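Local coordinates for protein neurotoxin (Clostridium botulinum, PDB 1ZB7) that acts as a zinc endopeptidase that enters the host cytosol and cleaves synaptobrevins, cutting an Ala-Ala bond in VAMP2, at residues A[6-11]-A[35-40]; A[18-23]-A[138-143]; A[41-46]-A[111-116]; A[134-139]-A[153-158]. All blocks are in the same frame, centred on the assembly; numbering follows the deposited sequence.

Interaction 1: residues A[6-11]-A[35-40]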
loop_
_atom_site.group_PDB
_atom_site.type_symbol
_atom_site.label_atom_id
_atom_site.label_comp_id
_atom_site.label_asym_id
_atom_site.label_seq_id
_atom_site.Cartn_x
_atom_site.Cartn_y
_atom_site.Cartn_z
ATOM N N LYS A 6 20.063 14.617 30.552
ATOM C CA LYS A 6 19.868 14.983 31.927
ATOM C C LYS A 6 18.635 14.320 32.564
ATOM O O LYS A 6 17.608 14.228 31.939
ATOM C CB LYS A 6 19.789 16.511 32.061
ATOM C CG LYS A 6 19.927 16.953 33.490
ATOM C CD LYS A 6 20.202 18.387 33.611
ATOM C CE LYS A 6 19.915 18.758 35.099
ATOM N NZ LYS A 6 20.390 20.159 35.316
ATOM N N ASN A 7 18.790 13.841 33.799
ATOM C CA ASN A 7 17.744 13.335 34.660
ATOM C C ASN A 7 17.018 14.434 35.392
ATOM O O ASN A 7 17.607 15.304 35.840
ATOM C CB ASN A 7 18.337 12.392 35.750
ATOM C CG ASN A 7 19.031 11.110 35.180
ATOM O OD1 ASN A 7 18.523 10.379 34.275
ATOM N ND2 ASN A 7 20.186 10.803 35.777
ATOM N N PHE A 8 15.731 14.303 35.595
ATOM C CA PHE A 8 14.868 15.286 36.245
ATOM C C PHE A 8 13.782 14.554 36.970
ATOM O O PHE A 8 13.417 13.421 36.583
ATOM C CB PHE A 8 14.122 16.137 35.225
ATOM C CG PHE A 8 15.015 17.120 34.460
ATOM C CD1 PHE A 8 15.495 18.268 35.069
ATOM C CD2 PHE A 8 15.297 16.916 33.143
ATOM C CE1 PHE A 8 16.275 19.175 34.362
ATOM C CE2 PHE A 8 16.085 17.830 32.462
ATOM C CZ PHE A 8 16.518 18.929 33.036
ATOM N N ASN A 9 13.261 15.208 38.006
ATOM C CA ASN A 9 11.991 14.847 38.634
ATOM C C ASN A 9 11.020 15.904 38.241
ATOM O O ASN A 9 11.425 17.008 38.152
ATOM C CB ASN A 9 12.130 14.800 40.175
ATOM C CG ASN A 9 13.279 13.887 40.630
ATOM O OD1 ASN A 9 13.122 12.643 40.551
ATOM N ND2 ASN A 9 14.456 14.483 41.070
ATOM N N TYR A 10 9.754 15.564 38.001
ATOM C CA TYR A 10 8.731 16.527 37.727
ATOM C C TYR A 10 8.666 17.681 38.693
ATOM O O TYR A 10 8.451 18.809 38.281
ATOM C CB TYR A 10 7.345 15.931 37.616
ATOM C CG TYR A 10 6.383 16.969 37.054
ATOM C CD1 TYR A 10 6.415 17.293 35.704
ATOM C CD2 TYR A 10 5.506 17.668 37.856
ATOM C CE1 TYR A 10 5.589 18.223 35.189
ATOM C CE2 TYR A 10 4.648 18.619 37.308
ATOM C CZ TYR A 10 4.698 18.877 35.975
ATOM O OH TYR A 10 3.862 19.787 35.363
ATOM N N ASN A 11 8.899 17.406 39.964
ATOM C CA ASN A 11 8.803 18.431 41.014
ATOM C C ASN A 11 10.036 19.234 41.295
ATOM O O ASN A 11 10.001 20.150 42.108
ATOM C CB ASN A 11 8.229 17.811 42.309
ATOM C CG ASN A 11 9.232 16.858 43.040
ATOM O OD1 ASN A 11 10.388 16.604 42.604
ATOM N ND2 ASN A 11 8.758 16.308 44.143
ATOM N N LYS A 35 5.161 23.682 32.195
ATOM C CA LYS A 35 6.429 23.355 32.841
ATOM C C LYS A 35 7.166 22.404 31.914
ATOM O O LYS A 35 6.614 21.436 31.488
ATOM C CB LYS A 35 6.226 22.845 34.265
ATOM C CG LYS A 35 7.521 22.396 34.948
ATOM C CD LYS A 35 7.376 22.148 36.439
ATOM C CE LYS A 35 8.697 22.010 37.094
ATOM N NZ LYS A 35 8.615 21.711 38.500
ATOM N N ALA A 36 8.372 22.793 31.468
ATOM C CA ALA A 36 9.160 22.037 30.494
ATOM C C ALA A 36 10.605 21.764 30.970
ATOM O O ALA A 36 11.116 22.460 31.803
ATOM C CB ALA A 36 9.095 22.772 29.010
ATOM N N PHE A 37 11.183 20.676 30.478
ATOM C CA PHE A 37 12.467 20.084 30.963
ATOM C C PHE A 37 13.395 19.864 29.752
ATOM O O PHE A 37 13.040 19.190 28.758
ATOM C CB PHE A 37 12.264 18.780 31.693
ATOM C CG PHE A 37 11.290 18.864 32.810
ATOM C CD1 PHE A 37 11.729 18.979 34.135
ATOM C CD2 PHE A 37 9.945 18.922 32.553
ATOM C CE1 PHE A 37 10.842 19.089 35.189
ATOM C CE2 PHE A 37 9.012 19.029 33.614
ATOM C CZ PHE A 37 9.499 19.116 34.950
ATOM N N ARG A 38 14.557 20.495 29.821
ATOM C CA ARG A 38 15.517 20.367 28.768
ATOM C C ARG A 38 16.443 19.224 29.117
ATOM O O ARG A 38 17.443 19.386 29.876
ATOM C CB ARG A 38 16.291 21.663 28.521
ATOM C CG ARG A 38 17.088 21.695 27.177
ATOM C CD ARG A 38 18.022 22.916 26.927
ATOM N NE ARG A 38 19.119 22.930 27.882
ATOM C CZ ARG A 38 19.369 23.886 28.788
ATOM N NH1 ARG A 38 18.602 24.956 28.876
ATOM N NH2 ARG A 38 20.376 23.748 29.661
ATOM N N ILE A 39 16.132 18.100 28.514
ATOM C CA ILE A 39 16.896 16.899 28.722
ATOM C C ILE A 39 18.199 16.752 27.890
ATOM O O ILE A 39 19.153 16.043 28.277
ATOM C CB ILE A 39 15.973 15.657 28.497
ATOM C CG1 ILE A 39 15.375 15.692 27.070
ATOM C CG2 ILE A 39 14.908 15.631 29.540
ATOM C CD1 ILE A 39 15.180 14.331 26.535
ATOM N N ILE A 40 18.195 17.411 26.738
ATOM C CA ILE A 40 19.286 17.452 25.778
ATOM C C ILE A 40 19.237 18.868 25.284
ATOM O O ILE A 40 18.178 19.472 25.255
ATOM C CB ILE A 40 19.076 16.448 24.565
ATOM C CG1 ILE A 40 19.111 14.998 25.025
ATOM C CG2 ILE A 40 20.250 16.584 23.509
ATOM C CD1 ILE A 40 18.332 13.903 24.135
HETATM O O HOH W 1 4.357 20.081 32.555
#

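Interaction 2: residues A[18-23]-A[138-143]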
loop_
_atom_site.group_PDB
_atom_site.type_symbol
_atom_site.label_atom_id
_atom_site.label_comp_id
_atom_site.label_asym_id
_atom_site.label_seq_id
_atom_site.Cartn_x
_atom_site.Cartn_y
_atom_site.Cartn_z
ATOM N N ASP A 18 16.962 25.123 32.529
ATOM C CA ASP A 18 16.579 23.862 31.908
ATOM C C ASP A 18 15.254 23.334 32.469
ATOM O O ASP A 18 14.725 22.355 31.993
ATOM C CB ASP A 18 17.733 22.851 31.959
ATOM C CG ASP A 18 18.166 22.525 33.389
ATOM O OD1 ASP A 18 17.586 23.012 34.399
ATOM O OD2 ASP A 18 19.071 21.713 33.521
ATOM N N ILE A 19 14.705 24.054 33.431
ATOM C CA ILE A 19 13.347 23.815 33.912
ATOM C C ILE A 19 12.629 25.159 33.879
ATOM O O ILE A 19 13.008 26.092 34.606
ATOM C CB ILE A 19 13.287 23.159 35.322
ATOM C CG1 ILE A 19 14.070 21.853 35.315
ATOM C CG2 ILE A 19 11.840 22.891 35.676
ATOM C CD1 ILE A 19 14.266 21.152 36.648
ATOM N N ILE A 20 11.671 25.274 32.971
ATOM C CA ILE A 20 11.048 26.535 32.660
ATOM C C ILE A 20 9.538 26.400 32.443
ATOM O O ILE A 20 8.975 25.261 32.313
ATOM C CB ILE A 20 11.706 27.199 31.315
ATOM C CG1 ILE A 20 11.330 26.359 30.075
ATOM C CG2 ILE A 20 13.213 27.331 31.370
ATOM C CD1 ILE A 20 11.635 27.112 28.665
ATOM N N MET A 21 8.895 27.574 32.409
ATOM C CA MET A 21 7.548 27.817 31.910
ATOM C C MET A 21 7.624 28.312 30.488
ATOM O O MET A 21 8.347 29.234 30.178
ATOM C CB MET A 21 6.810 28.815 32.794
ATOM C CG MET A 21 6.593 28.327 34.252
ATOM S SD MET A 21 5.842 26.671 34.434
ATOM C CE MET A 21 4.113 26.997 34.099
ATOM N N MET A 22 6.900 27.659 29.604
ATOM C CA MET A 22 6.976 27.959 28.213
ATOM C C MET A 22 5.612 27.924 27.541
ATOM O O MET A 22 4.737 27.211 27.936
ATOM C CB MET A 22 7.965 27.015 27.462
ATOM C CG MET A 22 7.546 25.594 27.412
ATOM S SD MET A 22 7.974 24.666 25.964
ATOM C CE MET A 22 9.789 24.562 26.094
ATOM N N GLU A 23 5.477 28.738 26.516
ATOM C CA GLU A 23 4.261 28.873 25.769
ATOM C C GLU A 23 4.631 28.560 24.316
ATOM O O GLU A 23 5.168 29.367 23.632
ATOM C CB GLU A 23 3.751 30.275 26.010
ATOM C CG GLU A 23 2.319 30.465 25.818
ATOM C CD GLU A 23 2.039 30.855 24.427
ATOM O OE1 GLU A 23 2.137 32.096 24.179
ATOM O OE2 GLU A 23 1.779 29.909 23.615
ATOM N N ILE A 138 9.643 30.432 20.483
ATOM C CA ILE A 138 8.505 30.411 21.415
ATOM C C ILE A 138 8.754 31.375 22.560
ATOM O O ILE A 138 9.832 31.943 22.705
ATOM C CB ILE A 138 8.268 28.967 21.984
ATOM C CG1 ILE A 138 9.471 28.408 22.778
ATOM C CG2 ILE A 138 8.002 28.041 20.820
ATOM C CD1 ILE A 138 9.107 27.119 23.598
ATOM N N ASN A 139 7.731 31.577 23.372
ATOM C CA ASN A 139 7.822 32.406 24.574
ATOM C C ASN A 139 8.244 31.543 25.765
ATOM O O ASN A 139 7.692 30.469 26.022
ATOM C CB ASN A 139 6.492 32.968 24.967
ATOM C CG ASN A 139 5.932 34.002 23.990
ATOM O OD1 ASN A 139 6.614 34.880 23.519
ATOM N ND2 ASN A 139 4.607 33.910 23.759
ATOM N N LYS A 140 9.187 32.071 26.502
ATOM C CA LYS A 140 9.634 31.569 27.780
ATOM C C LYS A 140 9.366 32.646 28.846
ATOM O O LYS A 140 9.569 33.855 28.643
ATOM C CB LYS A 140 11.144 31.286 27.656
ATOM C CG LYS A 140 11.998 31.364 28.955
ATOM C CD LYS A 140 13.518 31.095 28.599
ATOM C CE LYS A 140 14.298 30.686 29.843
ATOM N NZ LYS A 140 15.784 30.989 29.666
ATOM N N LYS A 141 8.973 32.216 30.023
ATOM C CA LYS A 141 8.676 33.137 31.093
ATOM C C LYS A 141 9.724 32.957 32.161
ATOM O O LYS A 141 9.796 31.872 32.754
ATOM C CB LYS A 141 7.306 32.820 31.643
ATOM C CG LYS A 141 6.628 33.929 32.281
ATOM C CD LYS A 141 5.368 33.457 32.976
ATOM C CE LYS A 141 4.097 33.715 32.180
ATOM N NZ LYS A 141 2.965 33.603 33.144
ATOM N N ILE A 142 10.474 34.016 32.440
ATOM C CA ILE A 142 11.497 34.062 33.490
ATOM C C ILE A 142 10.774 34.333 34.803
ATOM O O ILE A 142 10.224 35.384 34.959
ATOM C CB ILE A 142 12.554 35.215 33.261
ATOM C CG1 ILE A 142 13.212 35.161 31.875
ATOM C CG2 ILE A 142 13.617 35.195 34.311
ATOM C CD1 ILE A 142 14.065 33.894 31.625
ATOM N N ILE A 143 10.766 33.376 35.718
ATOM C CA ILE A 143 10.051 33.501 36.964
ATOM C C ILE A 143 10.984 34.009 38.039
ATOM O O ILE A 143 11.869 33.286 38.486
ATOM C CB ILE A 143 9.454 32.139 37.479
ATOM C CG1 ILE A 143 8.544 31.454 36.429
ATOM C CG2 ILE A 143 8.692 32.366 38.871
ATOM C CD1 ILE A 143 7.106 31.973 36.329
HETATM O O HOH W 2 10.931 29.835 33.540
#

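Interaction 3: residues A[41-46]-A[111-116]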
loop_
_atom_site.group_PDB
_atom_site.type_symbol
_atom_site.label_atom_id
_atom_site.label_comp_id
_atom_site.label_asym_id
_atom_site.label_seq_id
_atom_site.Cartn_x
_atom_site.Cartn_y
_atom_site.Cartn_z
ATOM N N ASP A 41 20.391 19.451 24.943
ATOM C CA ASP A 41 20.355 20.733 24.212
ATOM C C ASP A 41 19.339 20.799 23.028
ATOM O O ASP A 41 19.296 19.927 22.169
ATOM C CB ASP A 41 21.740 21.147 23.781
ATOM C CG ASP A 41 22.630 21.487 25.044
ATOM O OD1 ASP A 41 22.452 22.615 25.738
ATOM O OD2 ASP A 41 23.424 20.556 25.350
ATOM N N ARG A 42 18.523 21.834 23.088
ATOM C CA ARG A 42 17.535 22.151 22.115
ATOM C C ARG A 42 16.299 21.210 22.061
ATOM O O ARG A 42 15.447 21.415 21.257
ATOM C CB ARG A 42 18.240 22.327 20.761
ATOM C CG ARG A 42 19.183 23.562 20.896
ATOM C CD ARG A 42 19.406 24.193 19.617
ATOM N NE ARG A 42 19.324 25.654 19.692
ATOM C CZ ARG A 42 18.450 26.463 19.046
ATOM N NH1 ARG A 42 17.383 26.076 18.229
ATOM N NH2 ARG A 42 18.667 27.742 19.240
ATOM N N ILE A 43 16.227 20.279 23.004
ATOM C CA ILE A 43 15.169 19.249 23.098
ATOM C C ILE A 43 14.496 19.259 24.501
ATOM O O ILE A 43 15.140 18.992 25.533
ATOM C CB ILE A 43 15.752 17.844 22.811
ATOM C CG1 ILE A 43 16.504 17.820 21.479
ATOM C CG2 ILE A 43 14.657 16.839 22.856
ATOM C CD1 ILE A 43 17.067 16.401 21.101
ATOM N N TRP A 44 13.213 19.551 24.494
ATOM C CA TRP A 44 12.421 19.795 25.654
ATOM C C TRP A 44 11.314 18.715 25.762
ATOM O O TRP A 44 10.736 18.330 24.759
ATOM C CB TRP A 44 11.765 21.179 25.550
ATOM C CG TRP A 44 12.789 22.267 25.612
ATOM C CD1 TRP A 44 13.594 22.801 24.525
ATOM C CD2 TRP A 44 13.175 23.017 26.752
ATOM N NE1 TRP A 44 14.351 23.771 24.983
ATOM C CE2 TRP A 44 14.151 23.960 26.316
ATOM C CE3 TRP A 44 12.790 23.003 28.087
ATOM C CZ2 TRP A 44 14.774 24.844 27.179
ATOM C CZ3 TRP A 44 13.434 23.852 28.972
ATOM C CH2 TRP A 44 14.396 24.789 28.516
ATOM N N ILE A 45 11.092 18.218 26.989
ATOM C CA ILE A 45 9.916 17.423 27.355
ATOM C C ILE A 45 8.901 18.282 28.141
ATOM O O ILE A 45 9.201 18.902 29.106
ATOM C CB ILE A 45 10.274 16.216 28.193
ATOM C CG1 ILE A 45 11.439 15.439 27.594
ATOM C CG2 ILE A 45 9.062 15.328 28.403
ATOM C CD1 ILE A 45 11.258 14.994 26.157
ATOM N N VAL A 46 7.695 18.273 27.662
ATOM C CA VAL A 46 6.546 18.902 28.269
ATOM C C VAL A 46 5.537 17.780 28.615
ATOM O O VAL A 46 4.813 17.305 27.754
ATOM C CB VAL A 46 5.891 19.952 27.390
ATOM C CG1 VAL A 46 4.838 20.711 28.152
ATOM C CG2 VAL A 46 6.924 20.980 26.867
ATOM N N MET A 111 22.843 14.969 15.312
ATOM C CA MET A 111 22.312 15.679 14.141
ATOM C C MET A 111 21.075 16.528 14.409
ATOM O O MET A 111 20.991 17.610 13.915
ATOM C CB MET A 111 22.020 14.713 13.016
ATOM C CG MET A 111 23.238 13.941 12.582
ATOM S SD MET A 111 23.144 13.435 10.863
ATOM C CE MET A 111 23.393 15.021 10.030
ATOM N N ILE A 112 20.169 16.073 15.272
ATOM C CA ILE A 112 19.005 16.883 15.673
ATOM C C ILE A 112 19.406 18.124 16.449
ATOM O O ILE A 112 18.935 19.200 16.158
ATOM C CB ILE A 112 17.931 15.973 16.426
ATOM C CG1 ILE A 112 17.241 15.046 15.382
ATOM C CG2 ILE A 112 16.970 16.779 17.210
ATOM C CD1 ILE A 112 16.438 13.911 15.966
ATOM N N VAL A 113 20.267 17.961 17.448
ATOM C CA VAL A 113 20.826 19.044 18.248
ATOM C C VAL A 113 21.485 20.097 17.403
ATOM O O VAL A 113 21.242 21.297 17.567
ATOM C CB VAL A 113 21.850 18.498 19.278
ATOM C CG1 VAL A 113 22.634 19.673 20.028
ATOM C CG2 VAL A 113 21.111 17.710 20.287
ATOM N N ASP A 114 22.304 19.663 16.469
ATOM C CA ASP A 114 22.903 20.600 15.555
ATOM C C ASP A 114 22.030 21.253 14.485
ATOM O O ASP A 114 22.505 22.242 13.827
ATOM C CB ASP A 114 24.129 19.934 14.862
ATOM C CG ASP A 114 25.279 19.752 15.804
ATOM O OD1 ASP A 114 25.252 20.268 16.996
ATOM O OD2 ASP A 114 26.218 19.056 15.359
ATOM N N ALA A 115 20.839 20.732 14.212
ATOM C CA ALA A 115 20.058 21.166 13.037
ATOM C C ALA A 115 19.102 22.274 13.377
ATOM O O ALA A 115 17.908 22.184 13.184
ATOM C CB ALA A 115 19.355 20.019 12.376
ATOM N N ILE A 116 19.674 23.362 13.883
ATOM C CA ILE A 116 18.955 24.582 14.215
ATOM C C ILE A 116 18.209 25.075 12.993
ATOM O O ILE A 116 18.774 25.127 11.921
ATOM C CB ILE A 116 19.987 25.569 14.801
ATOM C CG1 ILE A 116 20.155 25.312 16.262
ATOM C CG2 ILE A 116 19.745 27.043 14.575
ATOM C CD1 ILE A 116 21.287 24.445 16.447
#

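Interaction 4: residues A[134-139]-A[153-158]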
loop_
_atom_site.group_PDB
_atom_site.type_symbol
_atom_site.label_atom_id
_atom_site.label_comp_id
_atom_site.label_asym_id
_atom_site.label_seq_id
_atom_site.Cartn_x
_atom_site.Cartn_y
_atom_site.Cartn_z
ATOM N N ALA A 134 7.651 32.342 13.986
ATOM C CA ALA A 134 6.966 31.224 14.638
ATOM C C ALA A 134 7.643 29.904 14.341
ATOM O O ALA A 134 7.599 29.016 15.191
ATOM C CB ALA A 134 5.484 31.184 14.225
ATOM N N ASN A 135 8.335 29.797 13.197
ATOM C CA ASN A 135 9.123 28.577 12.943
ATOM C C ASN A 135 10.440 28.485 13.744
ATOM O O ASN A 135 11.150 27.460 13.664
ATOM C CB ASN A 135 9.418 28.353 11.428
ATOM C CG ASN A 135 10.076 29.512 10.743
ATOM O OD1 ASN A 135 9.524 30.628 10.703
ATOM N ND2 ASN A 135 11.242 29.254 10.097
ATOM N N VAL A 136 10.808 29.568 14.427
ATOM C CA VAL A 136 12.066 29.624 15.109
ATOM C C VAL A 136 11.960 29.651 16.677
ATOM O O VAL A 136 12.673 28.891 17.353
ATOM C CB VAL A 136 12.965 30.814 14.602
ATOM C CG1 VAL A 136 14.174 30.976 15.513
ATOM C CG2 VAL A 136 13.473 30.581 13.153
ATOM N N SER A 137 11.123 30.562 17.174
ATOM C CA SER A 137 11.024 31.017 18.572
ATOM C C SER A 137 9.615 30.826 19.212
ATOM O O SER A 137 8.576 31.017 18.568
ATOM C CB SER A 137 11.377 32.498 18.739
ATOM O OG SER A 137 12.785 32.778 18.439
ATOM N N ILE A 138 9.643 30.432 20.483
ATOM C CA ILE A 138 8.505 30.411 21.415
ATOM C C ILE A 138 8.754 31.375 22.560
ATOM O O ILE A 138 9.832 31.943 22.705
ATOM C CB ILE A 138 8.268 28.967 21.984
ATOM C CG1 ILE A 138 9.471 28.408 22.778
ATOM C CG2 ILE A 138 8.002 28.041 20.820
ATOM C CD1 ILE A 138 9.107 27.119 23.598
ATOM N N ASN A 139 7.731 31.577 23.372
ATOM C CA ASN A 139 7.822 32.406 24.574
ATOM C C ASN A 139 8.244 31.543 25.765
ATOM O O ASN A 139 7.692 30.469 26.022
ATOM C CB ASN A 139 6.492 32.968 24.967
ATOM C CG ASN A 139 5.932 34.002 23.990
ATOM O OD1 ASN A 139 6.614 34.880 23.519
ATOM N ND2 ASN A 139 4.607 33.910 23.759
ATOM N N GLY A 153 12.087 35.479 24.204
ATOM C CA GLY A 153 12.094 34.544 23.100
ATOM C C GLY A 153 13.006 33.348 23.385
ATOM O O GLY A 153 13.895 33.463 24.183
ATOM N N LEU A 154 12.710 32.171 22.823
ATOM C CA LEU A 154 13.491 30.989 23.084
ATOM C C LEU A 154 13.471 30.137 21.887
ATOM O O LEU A 154 12.405 29.720 21.449
ATOM C CB LEU A 154 12.963 30.142 24.302
ATOM C CG LEU A 154 13.704 28.791 24.549
ATOM C CD1 LEU A 154 15.141 29.012 25.030
ATOM C CD2 LEU A 154 13.006 27.898 25.541
ATOM N N MET A 155 14.669 29.792 21.426
ATOM C CA MET A 155 14.840 28.971 20.264
ATOM C C MET A 155 15.030 27.497 20.684
ATOM O O MET A 155 15.792 27.205 21.603
ATOM C CB MET A 155 16.012 29.490 19.488
ATOM C CG MET A 155 15.815 30.938 18.908
ATOM S SD MET A 155 17.353 31.683 18.236
ATOM C CE MET A 155 18.089 30.109 17.534
ATOM N N THR A 156 14.316 26.578 20.025
ATOM C CA THR A 156 14.378 25.199 20.323
ATOM C C THR A 156 14.416 24.422 19.010
ATOM O O THR A 156 13.953 24.928 18.004
ATOM C CB THR A 156 13.056 24.737 21.141
ATOM O OG1 THR A 156 11.886 24.802 20.320
ATOM C CG2 THR A 156 12.773 25.613 22.311
ATOM N N ASN A 157 14.849 23.159 19.031
ATOM C CA ASN A 157 14.734 22.274 17.846
ATOM C C ASN A 157 13.511 21.314 17.904
ATOM O O ASN A 157 12.850 21.075 16.903
ATOM C CB ASN A 157 16.037 21.480 17.651
ATOM C CG ASN A 157 17.198 22.343 17.206
ATOM O OD1 ASN A 157 17.136 23.589 17.190
ATOM N ND2 ASN A 157 18.243 21.690 16.788
ATOM N N LEU A 158 13.257 20.767 19.107
ATOM C CA LEU A 158 12.284 19.756 19.404
ATOM C C LEU A 158 11.643 19.958 20.776
ATOM O O LEU A 158 12.358 20.099 21.810
ATOM C CB LEU A 158 12.911 18.356 19.323
ATOM C CG LEU A 158 11.950 17.180 19.551
ATOM C CD1 LEU A 158 10.745 17.164 18.591
ATOM C CD2 LEU A 158 12.723 15.896 19.501
HETATM O O HOH W 3 11.561 27.751 19.712
HETATM O O HOH W 4 14.674 27.444 16.660
#

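Interaction 1: residues A[6-11]-A[35-40]
First torsions of -70° in Phe8 and -54° in Phe37 set each ring anti to its own carbonyl carbon, and from these positions the two side chains slide past each other in opposite directions. They meet as an edge-to-face pair, the edge of Phe37 turned to the face of Phe8, with ring centroids 5.5 Å apart and planes at 61°. The closest approach is Phe37 CD1 to Phe8 CG, 3.8 Å, while Phe37 CB lies 4.1 Å from the centroid of the Phe8 ring in a CH-pi contact. Lys6 CG, from the same segment as Phe8, lies over the opposite face, offset toward the rim. The edge of the ring is occupied too: Arg38 O lies in the ring plane, 3.3 Å from Phe8 CE2, next to Ile39 CG2. Phe37 extends the aromatic cluster to Tyr10, whose CD1 is 3.7 Å from Phe37 CZ in an oblique pairing.

Polar bonds clamp the two ends. Lys6 N donates to a lone pair of Ile39 O at 2.8 Å. At the other end the extended Lys35 chain brings NZ to Tyr10 O, 2.9 Å away in the carbonyl plane; the same ammonium also bonds Asp12 O. A water joins Tyr10 OH to Lys35 O. Tyr10 packs in addition on helix 82-99, and Phe8 on Ile19 of strand 19-23, which places this N-terminal segment against the sheet. Carbonyl oxygens at the rims of both phenylalanine rings, Arg38 O for Phe8 and Tyr10 O for Phe37, face the slightly positive C-H edges, an arrangement that is probably mildly attractive.

Interaction 2: residues A[18-23]-A[138-143]
Glu23 and Asn139 meet through backbone and side chains alike. Glu23 N donates to Asn139 O at 2.9 Å, nearly straight at 170°, and the return bond from Asn139 N to Glu23 O is weak. Their side chains lie side by side, pointing the same way, and Asn139 ND2 reaches Glu23 OE1 at 3.1 Å. The acceptor lies in the amide plane, but the amide meets it from above the carboxylate plane, the two planes being 65° apart. Further along, Lys141 N bonds Met21 O at 3.1 Å. The non-hydrogen-bonded pair Met22 and Lys140 lies between, where Met22 CA comes within 3.4 Å of Asn139 O in a CA-H...O contact.

On the face carrying Met22, a chi1 of 66° sets its CG between backbone N and carbonyl carbon and carries the thioether to Ile138, Met22 SD to Ile138 CD1 being 3.6 Å. Lys140 CE lies 3.8 Å from Ile20 CG2, and Lys140 NZ goes on to bond Asn16 O.

Tyr33 forms a second shell for the other face, touching Glu23 and Asn139 and making a cation-pi contact with Lys141. Strand 19-23 runs antiparallel between 137-142 and 34-38, while 150-155 borders 137-142 on its far side.

Interaction 3: residues A[41-46]-A[111-116]
The C-terminal turn of helix 103-114, with the inverse gamma turn centred on Ala115 that follows it, packs against the start of strand 43-46 through Arg42, Ile43, Ile112, Val113 and Ile116. The Arg42 side chain crosses Ile116 at about a right angle, laying one guanidinium face over Ile116 CG1. That carbon lies 3.5 Å from Arg42 CZ, offset toward the rim of the group, and Ile116 CD1 sits 3.7 Å from Arg42 CD. A chi3 of 136° bends the arginine chain and turns its flat end onto the isoleucine.

Nearer the strand, Ile43 CD1 reaches Ile112 CG2 at 3.9 Å, again crosswise, with Val113 CG2 slightly farther away. Val113 CG2 also approaches Asp41 O at 3.4 Å. Ile112 packs in turn on Leu232 and Leu236 of helix 224-239, which carries the HExxH zinc-binding motif; the Ile112 side chain is about 13 Å from the zinc ion.

No hydrogen bond joins the two segments directly. Asn157 supplies the polar link, accepting from Arg42 NH1 through OD1 and donating to Ile112 O through ND2. The chemistry between the segments is therefore chiefly dispersive, with the polar end of the arginine satisfied by Asn157 OD1.

Interaction 4: residues A[134-139]-A[153-158]
Ile138 and Leu154 form the close part of this contact, while the backbones of Val136 and Thr156 mark the part where the chains draw apart. In the first, Ile138 N donates to Leu154 O at 3.0 Å and 172°, while the return bond from Leu154 N to Ile138 O is weak. The same two carbonyls each receive a CA-H...O contact: Ser137 CA lies 3.4 Å from Leu154 O, and Gly153 CA lies 3.5 Å from Ile138 O. The side chains of Ile138 and Leu154 stand side by side, pointing the same way. With chi1 at 61°, Ile138 CG1 lies between its backbone N and carbonyl carbon, a place that brings it to 3.5 Å from Leu154 O. On the other face of the ribbon Met155 CG rests between two neighbours, 3.6 Å from Ser137 OG and 3.8 Å from Val136 CG1. The serine hydroxyl is itself bonded to Ala131 O.

On the N-terminal side of Ser137 direct backbone pairing gives way to water. One water donates to Val136 O and to Leu154 O, and accepts from Thr156 OG1 at 3.0 Å; a chi1 of 68° turns that hydroxyl toward it. A second water links Val136 O to Thr156 O, giving the valine carbonyl two water donors. Between Ile138 and Thr156 the apolar contact is thin, with Thr156 CG2 4.2 Å from Ile138 CD1.

Leu154 and Thr156 also touch Trp44, tying this region to strand 43-46. The arrangement is that of a beta hairpin whose open end splays around bridging waters, strands 137-142 and 150-155 being its arms and 150-155 an outermost strand of the mixed sheet.

How the interactions relate
From the N terminus, interaction 1 closes first, folding residues 6-11 back onto strand 34-38 and enclosing strand 19-23. Interaction 2 starts inside that loop and crosses it, because 19-23 pairs with the distant strand 137-142; Lys6 NZ and Asp18 OD2 form a salt bridge between the two contacts. Interaction 3 follows interaction 1 in series and is nested within the long loop of interaction 2, setting helix 103-114 against strand 43-46. Interaction 4 begins where interaction 2 ends, sharing Ile138 and Asn139, and closes the short hairpin. Trp44 packs on Ile20 and Met22 across the sheet, while Asn157 joins interactions 3 and 4, linking the sheet to helix 103-114.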